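Local coordinates for protein NADPH-quinone reductase (Pediococcus pentosaceus ATCC 25745, PDB 3HA2) that probably binds FMN and transfers electrons from NAD(P)H to quinones, this chain being the flavodoxin-like part of a longer protein, at residues E26-V31 with Y163-G168; G105-F108 with A113-F116; H143-L146 with A152-R155. All blocks are in the same frame, centred on the assembly; numbering follows the deposited sequence.

Contact 1: E26-V31 with Y163-G168; sequences ENFSNV and YATNVG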
# COMPACT_ATOMS: atom_id res chain seq x y z
N GLU A 26 -4.65 25.99 -11.03
CA GLU A 26 -4.09 27.23 -10.49
C GLU A 26 -5.09 28.36 -10.33
O GLU A 26 -4.90 29.23 -9.49
CB GLU A 26 -2.87 27.69 -11.30
CG GLU A 26 -1.56 27.23 -10.68
CD GLU A 26 -0.35 27.53 -11.54
OE1 GLU A 26 -0.48 28.27 -12.55
OE2 GLU A 26 0.74 27.02 -11.19
N ASN A 27 -6.15 28.34 -11.13
CA ASN A 27 -7.12 29.42 -11.13
C ASN A 27 -8.33 29.20 -10.23
O ASN A 27 -9.16 30.10 -10.07
CB ASN A 27 -7.56 29.74 -12.56
CG ASN A 27 -6.39 30.04 -13.47
OD1 ASN A 27 -6.30 29.51 -14.58
ND2 ASN A 27 -5.47 30.87 -13.00
N PHE A 28 -8.44 28.01 -9.65
CA PHE A 28 -9.55 27.72 -8.73
C PHE A 28 -9.12 27.99 -7.29
O PHE A 28 -8.36 27.22 -6.71
CB PHE A 28 -10.03 26.27 -8.90
CG PHE A 28 -10.44 25.93 -10.31
CD1 PHE A 28 -11.64 26.40 -10.84
CD2 PHE A 28 -9.62 25.15 -11.11
CE1 PHE A 28 -12.02 26.09 -12.14
CE2 PHE A 28 -9.99 24.83 -12.42
CZ PHE A 28 -11.19 25.31 -12.93
N SER A 29 -9.62 29.09 -6.71
CA SER A 29 -9.17 29.50 -5.38
C SER A 29 -9.65 28.57 -4.25
O SER A 29 -9.09 28.58 -3.15
CB SER A 29 -9.54 30.96 -5.10
OG SER A 29 -10.94 31.11 -4.97
N ASN A 30 -10.66 27.75 -4.52
CA ASN A 30 -11.15 26.78 -3.54
C ASN A 30 -10.39 25.44 -3.56
O ASN A 30 -10.64 24.55 -2.72
CB ASN A 30 -12.66 26.55 -3.70
CG ASN A 30 -13.02 25.98 -5.07
OD1 ASN A 30 -12.36 26.25 -6.07
ND2 ASN A 30 -14.09 25.18 -5.11
N VAL A 31 -9.46 25.31 -4.51
CA VAL A 31 -8.60 24.12 -4.61
C VAL A 31 -7.22 24.41 -4.02
O VAL A 31 -6.57 25.39 -4.42
CB VAL A 31 -8.43 23.65 -6.07
CG1 VAL A 31 -7.49 22.47 -6.13
CG2 VAL A 31 -9.77 23.26 -6.67
N TYR A 163 -12.85 16.86 -11.80
CA TYR A 163 -12.62 15.95 -10.67
C TYR A 163 -12.36 16.74 -9.39
O TYR A 163 -12.89 16.40 -8.33
CB TYR A 163 -11.46 15.00 -10.99
CG TYR A 163 -11.42 13.76 -10.12
CD1 TYR A 163 -12.41 12.77 -10.23
CD2 TYR A 163 -10.39 13.56 -9.17
CE1 TYR A 163 -12.38 11.61 -9.42
CE2 TYR A 163 -10.36 12.40 -8.37
CZ TYR A 163 -11.35 11.44 -8.51
OH TYR A 163 -11.32 10.31 -7.71
N ALA A 164 -11.58 17.81 -9.50
CA ALA A 164 -11.24 18.67 -8.37
C ALA A 164 -12.33 19.66 -7.96
O ALA A 164 -12.35 20.11 -6.82
CB ALA A 164 -9.93 19.42 -8.66
N THR A 165 -13.24 20.01 -8.87
CA THR A 165 -14.14 21.15 -8.60
C THR A 165 -15.63 20.87 -8.81
O THR A 165 -16.47 21.53 -8.20
CB THR A 165 -13.80 22.39 -9.46
OG1 THR A 165 -14.06 22.10 -10.84
CG2 THR A 165 -12.35 22.80 -9.30
N ASN A 166 -15.96 19.94 -9.71
CA ASN A 166 -17.36 19.65 -9.99
C ASN A 166 -18.04 19.19 -8.72
O ASN A 166 -17.76 18.10 -8.20
CB ASN A 166 -17.52 18.63 -11.12
CG ASN A 166 -18.97 18.24 -11.34
OD1 ASN A 166 -19.79 19.06 -11.76
ND2 ASN A 166 -19.29 16.98 -11.07
N VAL A 167 -18.90 20.06 -8.20
CA VAL A 167 -19.56 19.82 -6.92
C VAL A 167 -20.43 18.56 -7.01
O VAL A 167 -20.42 17.74 -6.09
CB VAL A 167 -20.35 21.08 -6.43
CG1 VAL A 167 -21.35 21.58 -7.49
CG2 VAL A 167 -21.04 20.83 -5.08
N GLY A 168 -21.13 18.39 -8.13
CA GLY A 168 -22.04 17.27 -8.39
C GLY A 168 -21.84 16.01 -7.56
O GLY A 168 -22.30 15.94 -6.42
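Val31 and Ala164 bring the two backbones closest, with their CA atoms 7.1 Å apart, where the loop into strand 31-35 passes the last turn of helix 150-165. This is a flank of the flavodoxin-like fold, in which helices pack on a parallel sheet. Strand 31-35 is the outermost strand on this side, and helix 150-165 is the last helix of the chain. The loop makes a type I beta turn from Phe28 to Val31. The turn is closed by the backbone bond from Val31 N to Phe28 O, 3.1 Å. It presents Phe28 and Val31 together to the helix end.

The contact is apolar and centres on one methyl group, Thr165 CG2. This methyl sits over one face of the Phe28 ring, 4.0 Å from the ring centroid and 17° off the ring normal. It is a CH-pi contact. The methyl is shifted from the ring centre toward the CG end, and Phe28 CG is its nearest ring atom, 3.8 Å from Thr165 CG2. The Thr165 side chain crosses both Phe28 and Val31 at about a right angle.

The torsion of Thr165 sorts its two branches. With chi1 at 67°, CG2 lies anti to the carbonyl carbon and reaches the loop. OG1 lies between the backbone N and the carbonyl carbon and bonds to Gln161 O, one turn back in the helix. The hydroxyl is thus satisfied within the helix and the methyl is left to pack.

Ile25 of helix 18-25 touches both Val31 and Ala164. Ala164 O accepts a bond from Thr3 OG1, which ties the helix end to strand 3-7. Val31 CG2 touches the same methyl, 3.7 Å from Thr165 CG2, and lies 4.3 Å from Ala164 CB.

Contact 2: G105-F108 with A113-F116; sequences GNAF and AEKF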
# COMPACT_ATOMS: atom_id res chain seq x y z
N GLY A 105 -3.34 1.73 -19.99
CA GLY A 105 -4.51 1.41 -19.19
C GLY A 105 -5.04 0.02 -19.51
O GLY A 105 -5.58 -0.63 -18.65
N ASN A 106 -4.85 -0.43 -20.74
CA ASN A 106 -5.39 -1.73 -21.14
C ASN A 106 -4.69 -2.95 -20.51
O ASN A 106 -5.21 -4.05 -20.61
CB ASN A 106 -5.44 -1.86 -22.66
CG ASN A 106 -6.52 -0.96 -23.28
OD1 ASN A 106 -7.58 -0.73 -22.68
ND2 ASN A 106 -6.24 -0.44 -24.46
N ALA A 107 -3.55 -2.75 -19.84
CA ALA A 107 -2.88 -3.85 -19.14
C ALA A 107 -3.61 -4.24 -17.84
O ALA A 107 -3.45 -5.36 -17.33
CB ALA A 107 -1.44 -3.46 -18.82
N PHE A 108 -4.41 -3.30 -17.32
CA PHE A 108 -5.05 -3.46 -16.01
C PHE A 108 -6.47 -4.01 -16.15
O PHE A 108 -7.45 -3.29 -15.96
CB PHE A 108 -5.06 -2.14 -15.24
CG PHE A 108 -3.69 -1.65 -14.88
CD1 PHE A 108 -3.03 -2.16 -13.78
CD2 PHE A 108 -3.06 -0.67 -15.67
CE1 PHE A 108 -1.75 -1.70 -13.43
CE2 PHE A 108 -1.76 -0.22 -15.35
CZ PHE A 108 -1.11 -0.73 -14.23
N ALA A 113 -1.93 -8.22 -19.20
CA ALA A 113 -0.64 -8.40 -18.53
C ALA A 113 -0.71 -8.32 -16.99
O ALA A 113 -0.07 -9.12 -16.29
CB ALA A 113 0.38 -7.38 -19.07
N GLU A 114 -1.47 -7.36 -16.46
CA GLU A 114 -1.49 -7.08 -15.03
C GLU A 114 -2.61 -7.78 -14.25
O GLU A 114 -2.63 -7.73 -13.02
CB GLU A 114 -1.52 -5.56 -14.76
CG GLU A 114 -0.42 -4.74 -15.45
CD GLU A 114 1.02 -5.18 -15.12
OE1 GLU A 114 1.27 -5.80 -14.05
OE2 GLU A 114 1.91 -4.88 -15.94
N LYS A 115 -3.53 -8.41 -14.99
CA LYS A 115 -4.62 -9.25 -14.45
C LYS A 115 -5.68 -8.52 -13.63
O LYS A 115 -6.82 -9.01 -13.54
CB LYS A 115 -4.09 -10.45 -13.65
CG LYS A 115 -3.13 -11.38 -14.42
CD LYS A 115 -2.83 -12.63 -13.59
CE LYS A 115 -2.23 -13.73 -14.46
NZ LYS A 115 -1.77 -14.82 -13.57
N PHE A 116 -5.32 -7.40 -13.00
CA PHE A 116 -6.24 -6.69 -12.08
C PHE A 116 -6.49 -5.26 -12.49
O PHE A 116 -5.58 -4.57 -12.98
CB PHE A 116 -5.72 -6.73 -10.64
CG PHE A 116 -5.32 -8.11 -10.21
CD1 PHE A 116 -6.29 -9.11 -10.03
CD2 PHE A 116 -3.97 -8.43 -10.03
CE1 PHE A 116 -5.91 -10.42 -9.66
CE2 PHE A 116 -3.58 -9.71 -9.64
CZ PHE A 116 -4.54 -10.70 -9.47
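The long loop that follows strand 94-101 of the flavodoxin-like fold doubles back on itself here. Ala107, at the end of the short 3-10 segment 105-107, and Phe108 after it meet residues 113-116. One hydrogen bond joins the two arms, from Glu114 N to Ala107 O, 2.9 Å. The donor is tilted 26° from the carbonyl plane.

Glu114 CG lies over one face of the Phe108 ring in a CH-pi contact, 4.2 Å from the centroid and offset toward the rim. The same CG touches Ala107 CB at 3.7 Å. Phe108 and Glu114 run side by side and point the same way. Phe116 O lies in the ring plane at the edge, 3.6 Å from Phe108 CD1. This carbonyl oxygen is buried here and has no hydrogen-bond partner in the model. The Glu114 chain bends at chi2 (-57°), which carries its carboxylate off toward other partners: OE1 bonds to Tyr64 OH, and OE2 makes a salt bridge to Lys131 of the second subunit.

With alanine in place of Phe108, the Glu114 methylenes would probably lose the ring face they lie on, and a gap is likely to open beside helix 118-121.

The Phe108 ring also packs on Ile118 and Leu121 of that helix and on Leu61, in the loop after strand 54-60.

Contact 3: H143-L146 with A152-R155; sequences HQFL and AQQR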
# COMPACT_ATOMS: atom_id res chain seq x y z
N HIS A 143 -2.96 7.28 -17.38
CA HIS A 143 -2.04 6.31 -17.95
C HIS A 143 -1.16 6.93 -19.04
O HIS A 143 -1.66 7.39 -20.06
CB HIS A 143 -2.82 5.14 -18.53
CG HIS A 143 -3.56 4.33 -17.51
ND1 HIS A 143 -4.93 4.35 -17.41
CD2 HIS A 143 -3.12 3.47 -16.57
CE1 HIS A 143 -5.31 3.53 -16.45
NE2 HIS A 143 -4.24 2.98 -15.92
N GLN A 144 0.15 6.96 -18.79
CA GLN A 144 1.17 7.43 -19.77
C GLN A 144 0.94 8.87 -20.20
O GLN A 144 1.02 9.22 -21.38
CB GLN A 144 1.24 6.49 -20.98
CG GLN A 144 1.63 5.05 -20.60
CD GLN A 144 1.71 4.09 -21.79
OE1 GLN A 144 0.98 4.22 -22.77
NE2 GLN A 144 2.62 3.13 -21.70
N PHE A 145 0.68 9.73 -19.21
CA PHE A 145 0.29 11.10 -19.50
C PHE A 145 1.24 11.80 -20.47
O PHE A 145 0.79 12.47 -21.39
CB PHE A 145 0.18 11.95 -18.23
CG PHE A 145 -0.19 13.37 -18.51
CD1 PHE A 145 -1.53 13.73 -18.68
CD2 PHE A 145 0.79 14.34 -18.65
CE1 PHE A 145 -1.88 15.05 -18.96
CE2 PHE A 145 0.45 15.66 -18.95
CZ PHE A 145 -0.89 16.01 -19.11
N LEU A 146 2.54 11.64 -20.24
CA LEU A 146 3.53 12.37 -21.05
C LEU A 146 3.61 11.89 -22.49
O LEU A 146 4.13 12.60 -23.34
CB LEU A 146 4.93 12.31 -20.43
CG LEU A 146 5.16 13.13 -19.16
CD1 LEU A 146 6.56 12.84 -18.64
CD2 LEU A 146 4.97 14.63 -19.40
N ALA A 152 -5.24 14.81 -26.38
CA ALA A 152 -5.63 13.89 -25.33
C ALA A 152 -5.12 14.38 -23.97
O ALA A 152 -5.80 14.20 -22.97
CB ALA A 152 -5.10 12.50 -25.62
N GLN A 153 -3.93 14.97 -23.94
CA GLN A 153 -3.41 15.57 -22.69
C GLN A 153 -4.40 16.62 -22.19
O GLN A 153 -4.86 16.58 -21.04
CB GLN A 153 -2.00 16.16 -22.89
CG GLN A 153 -0.90 15.11 -23.09
CD GLN A 153 0.49 15.72 -23.27
OE1 GLN A 153 0.64 16.76 -23.89
NE2 GLN A 153 1.51 15.04 -22.74
N GLN A 154 -4.77 17.54 -23.09
CA GLN A 154 -5.73 18.59 -22.75
C GLN A 154 -7.09 18.07 -22.26
O GLN A 154 -7.61 18.59 -21.28
CB GLN A 154 -5.87 19.62 -23.90
CG GLN A 154 -4.57 20.42 -24.17
CD GLN A 154 -3.78 20.75 -22.90
OE1 GLN A 154 -4.30 21.36 -21.96
NE2 GLN A 154 -2.50 20.35 -22.86
N ARG A 155 -7.62 17.01 -22.88
CA ARG A 155 -8.90 16.42 -22.44
C ARG A 155 -8.81 15.83 -21.04
O ARG A 155 -9.73 15.96 -20.23
CB ARG A 155 -9.38 15.32 -23.40
CG ARG A 155 -9.89 15.85 -24.74
CD ARG A 155 -10.61 14.75 -25.54
NE ARG A 155 -9.68 13.71 -26.02
CZ ARG A 155 -9.02 13.77 -27.18
NH1 ARG A 155 -9.18 14.79 -28.00
NH2 ARG A 155 -8.19 12.78 -27.51
O HOH W 1 4.59 15.26 -23.18
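Phe145 and Gln153 cross at about a right angle, and nearly all of this contact lies between them. The aliphatic part of Gln153 passes over one face of the Phe145 ring near its rim. Gln153 CB is 3.9 Å from Phe145 CZ, and Gln153 CG stands 4.1 Å above the plane of the Phe145 ring. The amide beyond is turned only 19° from the plane of the ring.

Two torsions bring the groups together. Phe145 has CG anti to the backbone N, chi1 179°, which sends its ring toward the helix. Gln153 is extended beyond CG, and its amide reaches back to the Phe145 backbone.

There Gln153 NE2 donates to Phe145 O over 3.0 Å. The bond is nearly straight, with an N-H...O angle of 172°. The acceptor lies in the amide plane of Gln153, while the donor is tilted from the carbonyl plane of Phe145. A water takes a second bond from the same nitrogen, 3.1 Å from Gln153 NE2. It donates in turn to Leu146 O, 2.7 Å away. One amide nitrogen therefore serves two successive carbonyls, the first directly and the second through water. Both bonds use NE2, and together they probably hold the rotation of the amide.

The Phe145 ring is buried. It meets Phe20 edge-to-face and also packs on Phe21, Leu156 and Leu157. Leu146 lies at the surface, with its side chain about 4 Å from a bound sulfate.

The contact closes the connection between the edge strand 135-143 and helix 150-165, the last strand-to-helix step of the flavodoxin-like alpha/beta fold.

Overall arrangement
Contacts 1 and 3 both use helix 150-165, one at its last turn and the other near its start. Their centres are 19 Å apart and they do not touch. Contact 2 belongs to the loop after strand 94-101 and meets contact 3 through packing of Gly105 and Phe108 on His143. Each contact is partly buried. Contact 1 joins distant parts of the chain by apolar packing alone. Contacts 2 and 3 close short loops, and each adds one direct hydrogen bond to packing on a phenylalanine face. Contact 3 also has a water bridge. Of the three, only contact 2 reaches the second subunit, through charge and packing.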